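PDB 5YX6: probable fatty acyl-CoA transferase Rv3272 from Mycobacterium tuberculosis, which binds fatty acyl-CoAs of varying chain length, palmitoyl-CoA most tightly, and probably acts in fatty acid metabolism as a homodimeric family III CoA transferase. Local coordinates for residues Q87-L90 with R91-D94; D146-V149 with A150-G154; A189-H192 with R193-G197; A205-D208 with V209-L213; G384-N387 with A388-L391. One frame throughout, in Å; residues are numbered along the deposited sequence.

Interaction 1: Q87-L90 with R91-D94; sequences QQML and RLAD
Four successive backbone bonds tie Q87-L90 to R91-D94 within helix 83-94, each from the N-H of one residue to the carbonyl four places earlier. R91 N donates to Q87 O at 3.0 Å and L92 N to Q88 O at 2.8 Å. A93 N reaches M89 O at 2.9 Å, and D94 N closes the series on L90 O at 3.1 Å, with the most bent N-H...O angle of the four (144°). The D94 carboxylate stands near that same carbonyl, but two acceptors cannot bond; its OD2 instead makes a salt bridge with R121, which would offset the closeness of the two oxygens. A93 O accepts from the side-chain amide of N122 and L92 O from the hydroxyl of T95.

The R91 side chain runs back along the helix. Its CG lies anti to the carbonyl carbon (chi1 -73°) and a bend at chi3 brings the guanidinium over the preceding turn, where Q87 CB lies over one face of it, 3.5 Å from R91 NH2. R91 NH1 comes within 3.9 Å of Q88 CG, where the Q88 amide and the guanidinium stand nearly perpendicular. These are van der Waals contacts of an exposed side chain. On the buried flank M89 and L92 lie side by side, M89 CE 3.9 Å from L92 CD2.

The helix is covered on several sides: L92 and A93 pack on L16 of strand 14-17, L90 meets L118 and R121 of helix 115-121, and Q88 and M89 touch L391, the last residue modelled.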
# COMPACT_ATOMS: atom_id res chain seq x y z
N GLN A 87 -21.45 3.07 28.87
CA GLN A 87 -20.90 3.97 29.88
C GLN A 87 -19.42 3.72 30.15
O GLN A 87 -18.66 4.66 30.38
CB GLN A 87 -21.69 3.85 31.18
CG GLN A 87 -23.07 4.48 31.10
CD GLN A 87 -23.01 5.93 30.65
OE1 GLN A 87 -23.71 6.33 29.72
NE2 GLN A 87 -22.15 6.72 31.30
N GLN A 88 -19.01 2.46 30.15
CA GLN A 88 -17.61 2.12 30.34
C GLN A 88 -16.76 2.66 29.18
O GLN A 88 -15.66 3.19 29.39
CB GLN A 88 -17.45 0.61 30.45
CG GLN A 88 -17.86 0.06 31.80
CD GLN A 88 -17.97 -1.44 31.80
OE1 GLN A 88 -18.10 -2.07 30.75
NE2 GLN A 88 -17.95 -2.03 32.98
N MET A 89 -17.30 2.54 27.98
CA MET A 89 -16.63 3.01 26.78
C MET A 89 -16.55 4.52 26.75
O MET A 89 -15.57 5.08 26.27
CB MET A 89 -17.35 2.49 25.53
CG MET A 89 -17.15 1.00 25.27
SD MET A 89 -15.42 0.49 25.14
CE MET A 89 -15.06 -0.07 26.81
N LEU A 90 -17.60 5.18 27.25
CA LEU A 90 -17.60 6.64 27.32
C LEU A 90 -16.55 7.11 28.32
O LEU A 90 -15.83 8.07 28.07
CB LEU A 90 -18.98 7.18 27.70
CG LEU A 90 -20.09 7.05 26.65
CD1 LEU A 90 -21.45 7.31 27.26
CD2 LEU A 90 -19.85 7.99 25.49
N ARG A 91 -16.44 6.43 29.45
CA ARG A 91 -15.45 6.78 30.46
C ARG A 91 -14.04 6.47 29.97
O ARG A 91 -13.11 7.23 30.23
CB ARG A 91 -15.72 6.06 31.77
CG ARG A 91 -16.92 6.61 32.52
CD ARG A 91 -17.09 5.94 33.87
NE ARG A 91 -18.49 5.61 34.11
CZ ARG A 91 -18.98 4.37 34.13
NH1 ARG A 91 -18.18 3.33 33.92
NH2 ARG A 91 -20.27 4.18 34.36
N LEU A 92 -13.88 5.35 29.28
CA LEU A 92 -12.59 4.97 28.74
C LEU A 92 -12.16 5.98 27.66
O LEU A 92 -11.00 6.37 27.59
CB LEU A 92 -12.63 3.54 28.20
CG LEU A 92 -11.32 2.89 27.78
CD1 LEU A 92 -10.24 3.11 28.82
CD2 LEU A 92 -11.52 1.39 27.51
N ALA A 93 -13.11 6.41 26.83
CA ALA A 93 -12.81 7.37 25.77
C ALA A 93 -12.42 8.76 26.30
O ALA A 93 -11.65 9.48 25.66
CB ALA A 93 -13.99 7.49 24.83
N ASP A 94 -12.96 9.14 27.45
CA ASP A 94 -12.57 10.40 28.07
C ASP A 94 -11.06 10.46 28.33
O ASP A 94 -10.47 11.53 28.38
CB ASP A 94 -13.33 10.64 29.39
CG ASP A 94 -14.80 10.97 29.17
OD1 ASP A 94 -15.20 11.27 28.02
OD2 ASP A 94 -15.56 10.94 30.17

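Interaction 2: D146-V149 with A150-G154; sequences DLVV and AAEAG
D146-V149 and A150-G154 make up the short helix 146-152 and its exit, and the backbone bonds between them are uneven. A150 N donates to D146 O at 2.8 Å, approaching nearly along the C=O axis, whereas the next bond, A151 N to L147 O, is weak at 3.3 Å. The helix then tightens again, with E152 N on V148 O at 2.9 Å and A153 N on V149 O at 3.0 Å. G154 leaves the helix with phi 103°, and its N reaches back weakly to A151 O; this is one of the two bonds back into the last turn that, with the positive phi, make a Schellman motif. A side chain at G154 would collide with A153 O, consistent with glycine at this place.

Side chains touch one another little along this helix, because the second half is mostly alanine. A150 CB sits 3.3 Å from D146 O and A153 CB 3.3 Å from V149 O, so small methyl groups pack against the carbonyls of the previous turn. E152 is the exception in length: its CG is anti to the backbone N (chi1 -172°) and the chain runs on extended, leaving OE1 4.4 Å from V148 CG1 and in a salt bridge with R142. L147 and A151 pack on V262 of the second subunit, and V148 and E152 on its C330.

The first turn borders the probable active site. D146 OD2 accepts a hydrogen bond from the backbone N of D175, the inferred nucleophile, and a weak one from V174 N. The carboxylate thus takes backbone N-H groups of the first turn of helix 173-196, and probably helps to place the inferred nucleophile of this CoA-transferase fold.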
# COMPACT_ATOMS: atom_id res chain seq x y z
N ASP A 146 -11.26 -7.49 1.22
CA ASP A 146 -10.15 -7.18 0.30
C ASP A 146 -10.44 -7.59 -1.14
O ASP A 146 -10.36 -6.77 -2.07
CB ASP A 146 -8.87 -7.87 0.80
CG ASP A 146 -7.64 -7.57 -0.08
OD1 ASP A 146 -7.48 -8.18 -1.16
OD2 ASP A 146 -6.83 -6.69 0.32
N LEU A 147 -10.79 -8.86 -1.32
CA LEU A 147 -10.97 -9.47 -2.63
C LEU A 147 -12.03 -8.75 -3.49
O LEU A 147 -11.84 -8.54 -4.68
CB LEU A 147 -11.33 -10.95 -2.43
CG LEU A 147 -11.49 -11.90 -3.61
CD1 LEU A 147 -11.06 -13.29 -3.17
CD2 LEU A 147 -12.92 -11.91 -4.08
N VAL A 148 -13.15 -8.38 -2.87
CA VAL A 148 -14.24 -7.76 -3.60
C VAL A 148 -13.99 -6.28 -3.86
O VAL A 148 -14.33 -5.76 -4.92
CB VAL A 148 -15.57 -7.94 -2.83
CG1 VAL A 148 -16.70 -7.21 -3.52
CG2 VAL A 148 -15.92 -9.41 -2.76
N VAL A 149 -13.41 -5.59 -2.87
CA VAL A 149 -13.03 -4.19 -3.04
C VAL A 149 -11.96 -4.03 -4.14
O VAL A 149 -12.04 -3.12 -4.96
CB VAL A 149 -12.50 -3.59 -1.71
CG1 VAL A 149 -11.92 -2.20 -1.93
CG2 VAL A 149 -13.61 -3.58 -0.67
N ALA A 150 -10.97 -4.92 -4.15
CA ALA A 150 -9.92 -4.93 -5.17
C ALA A 150 -10.50 -5.05 -6.58
O ALA A 150 -10.11 -4.32 -7.50
CB ALA A 150 -8.94 -6.06 -4.92
N ALA A 151 -11.45 -5.97 -6.75
CA ALA A 151 -12.07 -6.24 -8.04
C ALA A 151 -13.01 -5.12 -8.45
O ALA A 151 -13.12 -4.77 -9.62
CB ALA A 151 -12.81 -7.57 -8.02
N GLU A 152 -13.73 -4.56 -7.49
CA GLU A 152 -14.66 -3.49 -7.80
C GLU A 152 -13.90 -2.20 -8.18
O GLU A 152 -14.41 -1.38 -8.96
CB GLU A 152 -15.63 -3.27 -6.63
CG GLU A 152 -16.77 -2.31 -6.96
CD GLU A 152 -17.96 -2.42 -6.01
OE1 GLU A 152 -17.94 -3.25 -5.07
OE2 GLU A 152 -18.93 -1.67 -6.22
N ALA A 153 -12.69 -2.04 -7.64
CA ALA A 153 -11.84 -0.88 -7.96
C ALA A 153 -10.98 -1.06 -9.23
O ALA A 153 -10.18 -0.18 -9.58
CB ALA A 153 -10.95 -0.56 -6.79
N GLY A 154 -11.08 -2.22 -9.87
CA GLY A 154 -10.43 -2.39 -11.15
C GLY A 154 -9.14 -3.20 -11.20
O GLY A 154 -8.50 -3.26 -12.25

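Interaction 3: A189-H192 with R193-G197; sequences ALLH and RERNG
H192 and N196, one turn apart, are joined twice. N196 N donates to H192 O at 2.8 Å, and N196 ND2 donates to H192 ND1 at 3.1 Å in a fairly straight bond (165°). The acceptor lies in the amide plane of N196, while the donor is tilted 16° from the imidazole plane, with ring and amide steeply inclined to each other. The bond is consistent with ND1 being the unprotonated nitrogen. H192 CG is anti to the backbone N (chi1 -161°), which turns the ring toward the C-terminal turn.

Water 1 forms a second cluster: it donates to L190 O at 2.8 Å and to E194 OE1 at 2.7 Å, and accepts from R193 NE at 3.0 Å, in the guanidinium plane. L190 O is thus shared between the water and E194 N. L190 CD2 lies over one face of the R193 guanidinium, 4.1 Å from NH2, and L191 CD1 runs alongside R195 CD.

These turns close the long helix 173-196, which packs on strand 126-131 of the Rossmann-type parallel sheet. G197 ends it with positive phi, its N still bonded to R193 O at 3.0 Å. R193, E194 and G197 belong to the benzamidine pocket; the ligand is probably from the crystallisation liquor.

Further out, R193 is held by a salt bridge with D97 and by the carbonyl of N124. R195 crosses the dimer interface to the carbonyls of P9 and D11 and makes a cation-pi contact with F13, all of the second subunit, while H192 meets F372 of that subunit edge-to-face.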
# COMPACT_ATOMS: atom_id res chain seq x y z
N ALA A 189 -3.12 13.61 12.17
CA ALA A 189 -4.06 14.18 13.14
C ALA A 189 -3.39 14.49 14.48
O ALA A 189 -3.65 15.53 15.07
CB ALA A 189 -5.24 13.24 13.34
N LEU A 190 -2.55 13.58 14.96
CA LEU A 190 -1.82 13.78 16.21
C LEU A 190 -0.91 15.00 16.12
O LEU A 190 -0.73 15.72 17.10
CB LEU A 190 -1.01 12.53 16.55
CG LEU A 190 -1.83 11.35 17.05
CD1 LEU A 190 -0.95 10.11 17.14
CD2 LEU A 190 -2.49 11.64 18.40
N LEU A 191 -0.33 15.21 14.95
CA LEU A 191 0.56 16.35 14.71
C LEU A 191 -0.26 17.63 14.64
O LEU A 191 0.13 18.66 15.18
CB LEU A 191 1.33 16.15 13.42
CG LEU A 191 2.66 16.83 13.13
CD1 LEU A 191 3.60 16.90 14.33
CD2 LEU A 191 3.31 16.07 11.98
N HIS A 192 -1.41 17.54 13.98
CA HIS A 192 -2.32 18.67 13.85
C HIS A 192 -2.69 19.16 15.24
O HIS A 192 -2.66 20.35 15.52
CB HIS A 192 -3.57 18.26 13.06
CG HIS A 192 -4.35 19.40 12.48
ND1 HIS A 192 -3.78 20.61 12.12
CD2 HIS A 192 -5.67 19.52 12.19
CE1 HIS A 192 -4.71 21.41 11.63
NE2 HIS A 192 -5.87 20.77 11.66
N ARG A 193 -3.04 18.22 16.10
CA ARG A 193 -3.42 18.54 17.47
C ARG A 193 -2.23 19.14 18.22
O ARG A 193 -2.36 20.18 18.87
CB ARG A 193 -3.94 17.30 18.19
CG ARG A 193 -4.66 17.61 19.48
CD ARG A 193 -5.09 16.36 20.19
NE ARG A 193 -3.93 15.56 20.60
CZ ARG A 193 -4.00 14.53 21.44
NH1 ARG A 193 -5.17 14.17 21.96
NH2 ARG A 193 -2.90 13.87 21.76
N GLU A 194 -1.07 18.52 18.07
CA GLU A 194 0.12 18.95 18.79
C GLU A 194 0.50 20.39 18.47
O GLU A 194 0.80 21.17 19.37
CB GLU A 194 1.29 18.01 18.45
CG GLU A 194 2.46 18.03 19.43
CD GLU A 194 2.15 17.47 20.81
OE1 GLU A 194 1.21 16.64 20.95
OE2 GLU A 194 2.89 17.84 21.75
N ARG A 195 0.43 20.75 17.20
CA ARG A 195 0.91 22.05 16.78
C ARG A 195 -0.16 23.13 16.70
O ARG A 195 0.11 24.28 17.03
CB ARG A 195 1.57 21.93 15.42
CG ARG A 195 2.62 20.87 15.36
CD ARG A 195 3.31 20.90 14.02
NE ARG A 195 4.00 22.17 13.79
CZ ARG A 195 3.80 22.94 12.73
NH1 ARG A 195 4.48 24.07 12.59
NH2 ARG A 195 2.93 22.56 11.80
N ASN A 196 -1.36 22.74 16.31
CA ASN A 196 -2.40 23.72 16.02
C ASN A 196 -3.58 23.67 16.98
O ASN A 196 -4.45 24.53 16.92
CB ASN A 196 -2.91 23.55 14.59
CG ASN A 196 -1.82 23.78 13.54
OD1 ASN A 196 -1.10 24.78 13.60
ND2 ASN A 196 -1.68 22.86 12.59
N GLY A 197 -3.60 22.69 17.87
CA GLY A 197 -4.68 22.62 18.85
C GLY A 197 -6.01 22.14 18.27
O GLY A 197 -7.07 22.30 18.89
O HOH W 1 -1.06 15.63 19.85

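Interaction 4: A205-D208 with V209-L213; sequences AMYD and VAVGL
Y207 and V211 meet in a CH-pi contact one turn apart on helix 206-213, a buried helix that follows directly from strand 201-205, an outermost strand of the Rossmann-type parallel sheet. V211 CG2 lies over one face of the Y207 ring, 4.1 Å from its centroid and 21° off the normal, displaced toward the rim. The same pair is tied through the backbone, V211 N to Y207 O at 2.9 Å and almost straight (171°).

A205 holds the N-cap position, and its carbonyl takes V209 N at 3.1 Å. A210 N donates to M206 O and G212 N to D208 O, both at 2.9 Å, so the helix is regularly bonded from its first turn on. The D208 carboxylate turns to the second subunit, where R364 forms a salt bridge with it and N347 a hydrogen bond; Y207 packs on L343 of that chain and V211 on I363. On the inner side M206 rests against D175, the inferred nucleophile, and V174, placing this helix at the dimer interface and beside the inferred active site.

Y207 CG is anti to the backbone N (chi1 -178°), and this sends the ring outward with a lean toward the next turn, where Y207 CE2 stands 3.8 Å from V211 CG2.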
# COMPACT_ATOMS: atom_id res chain seq x y z
N ALA A 205 -11.16 5.21 3.26
CA ALA A 205 -11.91 4.15 2.58
C ALA A 205 -10.98 3.21 1.82
O ALA A 205 -10.07 3.67 1.11
CB ALA A 205 -12.94 4.75 1.64
N MET A 206 -11.18 1.91 1.99
CA MET A 206 -10.36 0.91 1.31
C MET A 206 -10.46 1.09 -0.21
O MET A 206 -9.47 0.95 -0.94
CB MET A 206 -10.77 -0.50 1.71
CG MET A 206 -10.20 -0.98 3.04
SD MET A 206 -11.00 -2.50 3.64
CE MET A 206 -10.60 -3.65 2.33
N TYR A 207 -11.66 1.41 -0.67
CA TYR A 207 -11.86 1.68 -2.08
C TYR A 207 -10.98 2.82 -2.57
O TYR A 207 -10.35 2.71 -3.63
CB TYR A 207 -13.33 1.99 -2.35
CG TYR A 207 -13.66 2.23 -3.80
CD1 TYR A 207 -13.79 1.17 -4.69
CD2 TYR A 207 -13.89 3.52 -4.28
CE1 TYR A 207 -14.12 1.38 -6.01
CE2 TYR A 207 -14.22 3.74 -5.60
CZ TYR A 207 -14.33 2.67 -6.46
OH TYR A 207 -14.66 2.89 -7.77
N ASP A 208 -10.94 3.91 -1.80
CA ASP A 208 -10.14 5.08 -2.16
C ASP A 208 -8.66 4.73 -2.22
O ASP A 208 -7.94 5.20 -3.10
CB ASP A 208 -10.37 6.22 -1.16
CG ASP A 208 -11.78 6.80 -1.25
OD1 ASP A 208 -12.52 6.37 -2.15
OD2 ASP A 208 -12.14 7.67 -0.41
N VAL A 209 -8.21 3.89 -1.30
CA VAL A 209 -6.83 3.43 -1.30
C VAL A 209 -6.53 2.60 -2.55
O VAL A 209 -5.49 2.78 -3.18
CB VAL A 209 -6.52 2.61 -0.05
CG1 VAL A 209 -5.10 2.07 -0.12
CG2 VAL A 209 -6.72 3.47 1.21
N ALA A 210 -7.45 1.71 -2.91
CA ALA A 210 -7.27 0.84 -4.07
C ALA A 210 -7.20 1.64 -5.36
O ALA A 210 -6.34 1.39 -6.20
CB ALA A 210 -8.39 -0.18 -4.14
N VAL A 211 -8.11 2.60 -5.49
CA VAL A 211 -8.10 3.52 -6.62
C VAL A 211 -6.75 4.23 -6.66
O VAL A 211 -6.11 4.32 -7.71
CB VAL A 211 -9.26 4.55 -6.53
CG1 VAL A 211 -9.00 5.75 -7.41
CG2 VAL A 211 -10.60 3.89 -6.89
N GLY A 212 -6.30 4.70 -5.50
CA GLY A 212 -5.02 5.37 -5.39
C GLY A 212 -3.85 4.54 -5.85
O GLY A 212 -2.95 5.04 -6.51
N LEU A 213 -3.85 3.25 -5.51
CA LEU A 213 -2.77 2.36 -5.94
C LEU A 213 -2.68 2.20 -7.46
O LEU A 213 -1.62 1.90 -7.98
CB LEU A 213 -2.93 0.99 -5.27
CG LEU A 213 -2.77 0.98 -3.74
CD1 LEU A 213 -3.06 -0.40 -3.18
CD2 LEU A 213 -1.37 1.45 -3.32

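Interaction 5: G384-N387 with A388-L391; sequences GEHN and AVFL
Backbone hydrogen bonds join H386 and N387 to the last residues modelled in the chain. F390 N donates to H386 O at 2.8 Å and L391 N to N387 O at 2.8 Å, forming the short helix 387-390, with H386 as its N-cap residue. Just before it, G384-N387 is a type I beta turn, closed by N387 N on G384 O at 3.1 Å.

Van der Waals contacts link side chains one to four residues apart. N387 and L391 lie side by side: L391 CD1 is 3.4 Å from N387 OD1 and 3.6 Å from its CG. H386 CB approaches the F390 ring obliquely, 3.8 Å from CD2, and V389 CG2 comes to the edge of the imidazole. V389 CG1 in turn covers the centre of one face of the F390 ring, 3.7 Å above its plane.

Two side-chain acceptors are satisfied by strand 74-77. H386 ND1 accepts from S75 N, and N387 OD1, even with a methyl group close by, accepts from T77 N.

Through these bonds the end of the modelled chain is fastened along strand 74-77, an edge strand of the parallel sheet within this chain; F390 reaches past V76 to I39 of strand 37-42 and to L92, and L391 settles on Q88 and M89 of helix 83-94.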
# COMPACT_ATOMS: atom_id res chain seq x y z
N GLY A 384 -9.92 -9.90 26.75
CA GLY A 384 -10.45 -9.29 27.95
C GLY A 384 -9.45 -9.21 29.09
O GLY A 384 -9.82 -8.94 30.24
N GLU A 385 -8.17 -9.43 28.77
CA GLU A 385 -7.11 -9.50 29.77
C GLU A 385 -7.07 -8.30 30.71
O GLU A 385 -6.68 -8.43 31.87
CB GLU A 385 -5.76 -9.66 29.06
CG GLU A 385 -4.55 -9.79 30.00
CD GLU A 385 -3.26 -10.17 29.27
OE1 GLU A 385 -3.35 -10.55 28.09
OE2 GLU A 385 -2.17 -10.08 29.87
N HIS A 386 -7.49 -7.14 30.24
CA HIS A 386 -7.36 -5.93 31.05
C HIS A 386 -8.68 -5.33 31.49
O HIS A 386 -8.77 -4.14 31.79
CB HIS A 386 -6.55 -4.90 30.27
CG HIS A 386 -5.21 -5.41 29.82
ND1 HIS A 386 -5.02 -6.01 28.60
CD2 HIS A 386 -4.02 -5.46 30.45
CE1 HIS A 386 -3.76 -6.38 28.48
NE2 HIS A 386 -3.13 -6.06 29.60
N ASN A 387 -9.72 -6.16 31.53
CA ASN A 387 -11.02 -5.74 32.04
C ASN A 387 -10.94 -5.10 33.43
O ASN A 387 -11.47 -4.01 33.64
CB ASN A 387 -11.98 -6.93 32.07
CG ASN A 387 -12.60 -7.21 30.71
OD1 ASN A 387 -12.29 -6.53 29.73
ND2 ASN A 387 -13.51 -8.18 30.66
N ALA A 388 -10.26 -5.74 34.37
CA ALA A 388 -10.18 -5.17 35.72
C ALA A 388 -9.38 -3.88 35.69
O ALA A 388 -9.61 -2.98 36.50
CB ALA A 388 -9.59 -6.16 36.70
N VAL A 389 -8.44 -3.78 34.77
CA VAL A 389 -7.63 -2.60 34.61
C VAL A 389 -8.34 -1.40 34.00
O VAL A 389 -8.17 -0.31 34.45
CB VAL A 389 -6.39 -2.89 33.75
CG1 VAL A 389 -5.52 -1.67 33.66
CG2 VAL A 389 -5.61 -4.05 34.30
N PHE A 390 -9.12 -1.60 32.95
CA PHE A 390 -9.79 -0.48 32.30
C PHE A 390 -11.32 -0.34 32.38
O PHE A 390 -11.82 0.67 32.01
CB PHE A 390 -9.37 -0.40 30.83
CG PHE A 390 -7.92 -0.22 30.63
CD1 PHE A 390 -7.29 0.90 31.04
CD2 PHE A 390 -7.19 -1.18 30.00
CE1 PHE A 390 -5.95 1.07 30.85
CE2 PHE A 390 -5.86 -1.04 29.80
CZ PHE A 390 -5.23 0.10 30.22
N LEU A 391 -12.04 -1.33 32.88
CA LEU A 391 -13.48 -1.22 32.95
C LEU A 391 -13.99 -0.92 34.33
O LEU A 391 -14.42 0.19 34.55
CB LEU A 391 -14.16 -2.43 32.40
CG LEU A 391 -13.79 -2.86 31.02
CD1 LEU A 391 -14.47 -4.17 30.75
CD2 LEU A 391 -14.18 -1.84 30.02

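How the interactions relate
The five contacts fall into two touching pairs and one separate helix end. Interactions 1 and 5 meet at the sheet's 74-77 edge, where M89 CE is 3.8 Å from L391 CD2, so the end of the modelled chain packs on helix 83-94. Interactions 2 and 4, with centres 9 Å apart, pack through A153 CB and A210 CB at 3.7 Å and both border D175, the inferred nucleophile. Interaction 3 ends the helix that carries D175 near its start, yet its centre lies about 34 Å from that of interaction 2; it holds part of the benzamidine pocket instead. Interactions 2, 3 and 4 all touch the second subunit.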